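Local structure of endo-arabinase (Bacteroides thetaiotaomicron, 5C0P) at residues P179-V191 with N242-L254. The protein probably hydrolyses O-glycosidic bonds of arabinan as a metal-binding member of glycosyl hydrolase family 43. Numbering follows the deposited sequence.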
# COMPACT_ATOMS: atom_id res chain seq x y z
N PRO A 179 -13.93 5.39 11.26
CA PRO A 179 -13.34 4.23 10.59
C PRO A 179 -14.21 3.00 10.80
O PRO A 179 -14.84 2.87 11.86
CB PRO A 179 -12.00 4.04 11.31
CG PRO A 179 -11.74 5.33 12.02
CD PRO A 179 -13.07 5.94 12.32
N TYR A 180 -14.27 2.12 9.80
CA TYR A 180 -15.09 0.92 9.88
C TYR A 180 -14.20 -0.31 9.82
O TYR A 180 -13.42 -0.48 8.89
CB TYR A 180 -16.14 0.91 8.76
CG TYR A 180 -17.25 -0.08 9.01
CD1 TYR A 180 -17.09 -1.42 8.68
CD2 TYR A 180 -18.43 0.31 9.63
CE1 TYR A 180 -18.09 -2.34 8.93
CE2 TYR A 180 -19.43 -0.60 9.88
CZ TYR A 180 -19.25 -1.92 9.53
OH TYR A 180 -20.25 -2.83 9.79
N LEU A 181 -14.28 -1.17 10.83
CA LEU A 181 -13.47 -2.38 10.89
C LEU A 181 -13.95 -3.40 9.86
O LEU A 181 -15.09 -3.85 9.91
CB LEU A 181 -13.50 -2.99 12.30
CG LEU A 181 -12.77 -4.33 12.46
CD1 LEU A 181 -11.29 -4.15 12.29
CD2 LEU A 181 -13.06 -4.91 13.84
N LEU A 182 -13.06 -3.75 8.94
CA LEU A 182 -13.37 -4.70 7.87
C LEU A 182 -13.20 -6.15 8.32
O LEU A 182 -14.09 -6.98 8.11
CB LEU A 182 -12.49 -4.42 6.65
CG LEU A 182 -12.65 -3.01 6.07
CD1 LEU A 182 -11.92 -2.91 4.75
CD2 LEU A 182 -14.10 -2.64 5.89
N PHE A 183 -12.06 -6.43 8.93
CA PHE A 183 -11.78 -7.77 9.46
C PHE A 183 -10.51 -7.74 10.28
O PHE A 183 -9.76 -6.76 10.23
CB PHE A 183 -11.66 -8.83 8.34
CG PHE A 183 -10.61 -8.54 7.30
CD1 PHE A 183 -9.28 -8.90 7.50
CD2 PHE A 183 -10.97 -7.95 6.10
CE1 PHE A 183 -8.33 -8.65 6.52
CE2 PHE A 183 -10.03 -7.71 5.12
CZ PHE A 183 -8.70 -8.05 5.33
N LYS A 184 -10.31 -8.81 11.04
CA LYS A 184 -9.07 -9.03 11.75
C LYS A 184 -8.30 -10.13 11.02
O LYS A 184 -8.90 -10.99 10.39
CB LYS A 184 -9.36 -9.45 13.19
CG LYS A 184 -10.18 -8.42 13.95
CD LYS A 184 -10.45 -8.85 15.38
CE LYS A 184 -11.06 -7.69 16.16
NZ LYS A 184 -11.36 -8.07 17.57
N ALA A 185 -6.97 -10.09 11.12
CA ALA A 185 -6.13 -11.01 10.36
C ALA A 185 -6.45 -12.48 10.61
O ALA A 185 -6.36 -13.31 9.70
CB ALA A 185 -4.65 -10.73 10.63
N SER A 186 -6.85 -12.82 11.84
CA SER A 186 -7.12 -14.22 12.19
C SER A 186 -8.30 -14.82 11.41
O SER A 186 -8.51 -16.04 11.43
CB SER A 186 -7.39 -14.36 13.68
OG SER A 186 -8.64 -13.78 14.00
N GLU A 187 -9.08 -13.98 10.74
CA GLU A 187 -10.21 -14.47 9.95
C GLU A 187 -9.76 -15.24 8.71
O GLU A 187 -10.52 -16.03 8.14
CB GLU A 187 -11.13 -13.32 9.56
CG GLU A 187 -11.73 -12.65 10.78
CD GLU A 187 -12.69 -11.54 10.46
OE1 GLU A 187 -13.49 -11.68 9.50
OE2 GLU A 187 -12.64 -10.53 11.19
N ALA A 188 -8.52 -15.00 8.28
CA ALA A 188 -7.96 -15.75 7.15
C ALA A 188 -7.35 -17.03 7.67
O ALA A 188 -6.49 -17.00 8.55
CB ALA A 188 -6.92 -14.92 6.43
N PRO A 189 -7.77 -18.18 7.12
CA PRO A 189 -7.32 -19.47 7.66
C PRO A 189 -5.82 -19.71 7.47
O PRO A 189 -5.25 -20.54 8.17
CB PRO A 189 -8.10 -20.50 6.83
CG PRO A 189 -9.18 -19.75 6.16
CD PRO A 189 -8.76 -18.33 6.04
N TRP A 190 -5.20 -19.01 6.52
CA TRP A 190 -3.79 -19.27 6.23
C TRP A 190 -2.87 -18.54 7.21
O TRP A 190 -1.68 -18.84 7.28
CB TRP A 190 -3.45 -18.86 4.80
CG TRP A 190 -3.79 -17.44 4.46
CD1 TRP A 190 -4.94 -16.98 3.87
CD2 TRP A 190 -2.97 -16.27 4.68
NE1 TRP A 190 -4.88 -15.62 3.72
CE2 TRP A 190 -3.69 -15.16 4.20
CE3 TRP A 190 -1.69 -16.07 5.22
CZ2 TRP A 190 -3.18 -13.86 4.25
CZ3 TRP A 190 -1.18 -14.77 5.25
CH2 TRP A 190 -1.93 -13.69 4.78
N VAL A 191 -3.44 -17.60 7.97
CA VAL A 191 -2.63 -16.74 8.83
C VAL A 191 -2.13 -17.46 10.09
O VAL A 191 -2.88 -18.18 10.75
CB VAL A 191 -3.43 -15.48 9.24
CG1 VAL A 191 -2.73 -14.73 10.38
CG2 VAL A 191 -3.63 -14.57 8.04
N ASN A 242 -19.60 -3.82 -1.75
CA ASN A 242 -19.51 -2.85 -0.67
C ASN A 242 -18.09 -2.83 -0.11
O ASN A 242 -17.55 -3.87 0.24
CB ASN A 242 -20.51 -3.25 0.42
CG ASN A 242 -20.76 -2.16 1.45
OD1 ASN A 242 -19.95 -1.26 1.65
ND2 ASN A 242 -21.90 -2.26 2.15
N VAL A 243 -17.48 -1.65 -0.01
CA VAL A 243 -16.15 -1.55 0.59
C VAL A 243 -16.15 -2.10 2.02
O VAL A 243 -15.14 -2.63 2.49
CB VAL A 243 -15.64 -0.09 0.57
CG1 VAL A 243 -14.33 0.05 1.33
CG2 VAL A 243 -15.44 0.37 -0.87
N LEU A 244 -17.29 -1.99 2.69
CA LEU A 244 -17.39 -2.43 4.08
C LEU A 244 -17.55 -3.94 4.24
O LEU A 244 -17.47 -4.46 5.36
CB LEU A 244 -18.52 -1.68 4.79
CG LEU A 244 -18.44 -0.16 4.72
CD1 LEU A 244 -19.54 0.48 5.57
CD2 LEU A 244 -17.05 0.31 5.16
N GLY A 245 -17.78 -4.64 3.14
CA GLY A 245 -17.89 -6.09 3.18
C GLY A 245 -19.31 -6.61 2.96
O GLY A 245 -20.13 -5.93 2.34
N PRO A 246 -19.61 -7.83 3.44
CA PRO A 246 -18.67 -8.69 4.18
C PRO A 246 -17.54 -9.22 3.30
O PRO A 246 -17.71 -9.53 2.11
CB PRO A 246 -19.56 -9.84 4.65
CG PRO A 246 -20.66 -9.91 3.64
CD PRO A 246 -20.92 -8.47 3.25
N TRP A 247 -16.35 -9.27 3.89
CA TRP A 247 -15.18 -9.77 3.22
C TRP A 247 -15.00 -11.26 3.50
O TRP A 247 -15.00 -11.69 4.66
CB TRP A 247 -13.96 -8.97 3.67
CG TRP A 247 -13.99 -7.56 3.17
CD1 TRP A 247 -14.43 -6.45 3.84
CD2 TRP A 247 -13.60 -7.12 1.87
NE1 TRP A 247 -14.32 -5.34 3.03
CE2 TRP A 247 -13.81 -5.73 1.82
CE3 TRP A 247 -13.08 -7.77 0.75
CZ2 TRP A 247 -13.50 -4.97 0.69
CZ3 TRP A 247 -12.79 -7.02 -0.38
CH2 TRP A 247 -13.00 -5.63 -0.40
N VAL A 248 -14.86 -12.05 2.44
CA VAL A 248 -14.67 -13.48 2.59
C VAL A 248 -13.22 -13.80 2.23
O VAL A 248 -12.79 -13.57 1.10
CB VAL A 248 -15.64 -14.28 1.69
CG1 VAL A 248 -15.32 -15.78 1.74
CG2 VAL A 248 -17.10 -14.03 2.10
N GLN A 249 -12.47 -14.31 3.21
CA GLN A 249 -11.05 -14.63 3.02
C GLN A 249 -10.87 -15.91 2.21
O GLN A 249 -11.51 -16.92 2.49
CB GLN A 249 -10.36 -14.80 4.37
CG GLN A 249 -10.56 -13.64 5.33
CD GLN A 249 -9.88 -12.37 4.86
OE1 GLN A 249 -8.86 -12.41 4.17
NE2 GLN A 249 -10.45 -11.22 5.24
N GLU A 250 -9.98 -15.87 1.23
CA GLU A 250 -9.60 -17.08 0.52
C GLU A 250 -8.62 -17.85 1.39
O GLU A 250 -7.79 -17.25 2.05
CB GLU A 250 -8.99 -16.74 -0.83
CG GLU A 250 -10.01 -16.39 -1.88
CD GLU A 250 -10.93 -17.54 -2.19
OE1 GLU A 250 -10.44 -18.62 -2.58
OE2 GLU A 250 -12.16 -17.39 -2.03
N PRO A 251 -8.73 -19.18 1.39
CA PRO A 251 -7.93 -19.99 2.31
C PRO A 251 -6.47 -20.11 1.91
O PRO A 251 -5.66 -20.44 2.78
CB PRO A 251 -8.62 -21.36 2.27
CG PRO A 251 -9.34 -21.38 0.94
CD PRO A 251 -9.78 -19.97 0.72
N GLU A 252 -6.14 -19.86 0.65
CA GLU A 252 -4.75 -20.03 0.18
C GLU A 252 -4.13 -18.68 -0.17
O GLU A 252 -4.81 -17.81 -0.72
CB GLU A 252 -4.69 -20.95 -1.04
CG GLU A 252 -5.44 -22.27 -0.89
CD GLU A 252 -4.87 -23.17 0.18
OE1 GLU A 252 -3.69 -23.00 0.55
OE2 GLU A 252 -5.61 -24.07 0.66
N THR A 253 -2.84 -18.53 0.13
CA THR A 253 -2.13 -17.32 -0.27
C THR A 253 -1.85 -17.35 -1.77
O THR A 253 -1.86 -18.42 -2.39
CB THR A 253 -0.81 -17.13 0.50
OG1 THR A 253 0.09 -18.21 0.22
CG2 THR A 253 -1.08 -17.09 2.00
N LEU A 254 -1.61 -16.18 -2.35
CA LEU A 254 -1.29 -16.11 -3.78
C LEU A 254 0.09 -16.68 -4.06
O LEU A 254 0.36 -17.14 -5.17
CB LEU A 254 -1.32 -14.66 -4.26
CG LEU A 254 -2.64 -14.06 -4.75
CD1 LEU A 254 -3.69 -14.07 -3.68
CD2 LEU A 254 -2.39 -12.65 -5.25
O HOH W 1 -16.29 -8.13 6.60
O HOH W 2 -13.00 -11.50 6.68
O HOH W 3 -6.95 -13.84 2.83
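Gln249 reaches from its short edge strand toward 179-191 and shows how two segments from neighbouring blades of a five-bladed beta-propeller, the fold of family 43, can pack without a direct hydrogen bond between the two segments. Its CB lies 3.8 Å from Ala188 CA, and CG passes close to the carbonyl oxygen of Glu187. The chain then bends at chi2 (-67°), which turns the amide in between Phe183 and Ala188. There OE1 takes a hydrogen bond from Trp221 of strand 217-224 and another from a water that also accepts from Trp190 NE1. Gln249 NE2 sits over the centre of the Phe183 ring, 3.4 Å from Phe183 CG, with amide and ring planes 64° apart. It also donates to a second water, which in turn donates to Glu187 OE1 and to Trp247 O. Phe183 also directs an edge at the face of Trp247, in an offset edge-to-face pair. Beyond it, Leu182 lies alongside Trp247, its CD1 3.8 Å from Trp247 NE1, while that NE1 bonds Val243 O within its own segment. At one end, Leu244 CD1 stands almost on the normal of the Tyr180 ring, 4.2 Å from its centroid. At the other end Trp190 has Thr253 CG2 over one face, 3.7 Å from the six-membered centroid, and its own neighbour Val191 on the opposite face, while Glu250 O lies at the indole edge in plane. An alanine in place of Trp190 would probably open a gap beside the Thr253 methyl and deprive the water on Gln249 OE1 of its indole donor. The interface thus consists of apolar and CH-pi packing, with waters carrying the polar links between the two segments, and the glutamine amide is held by partners on both its oxygen and its nitrogen.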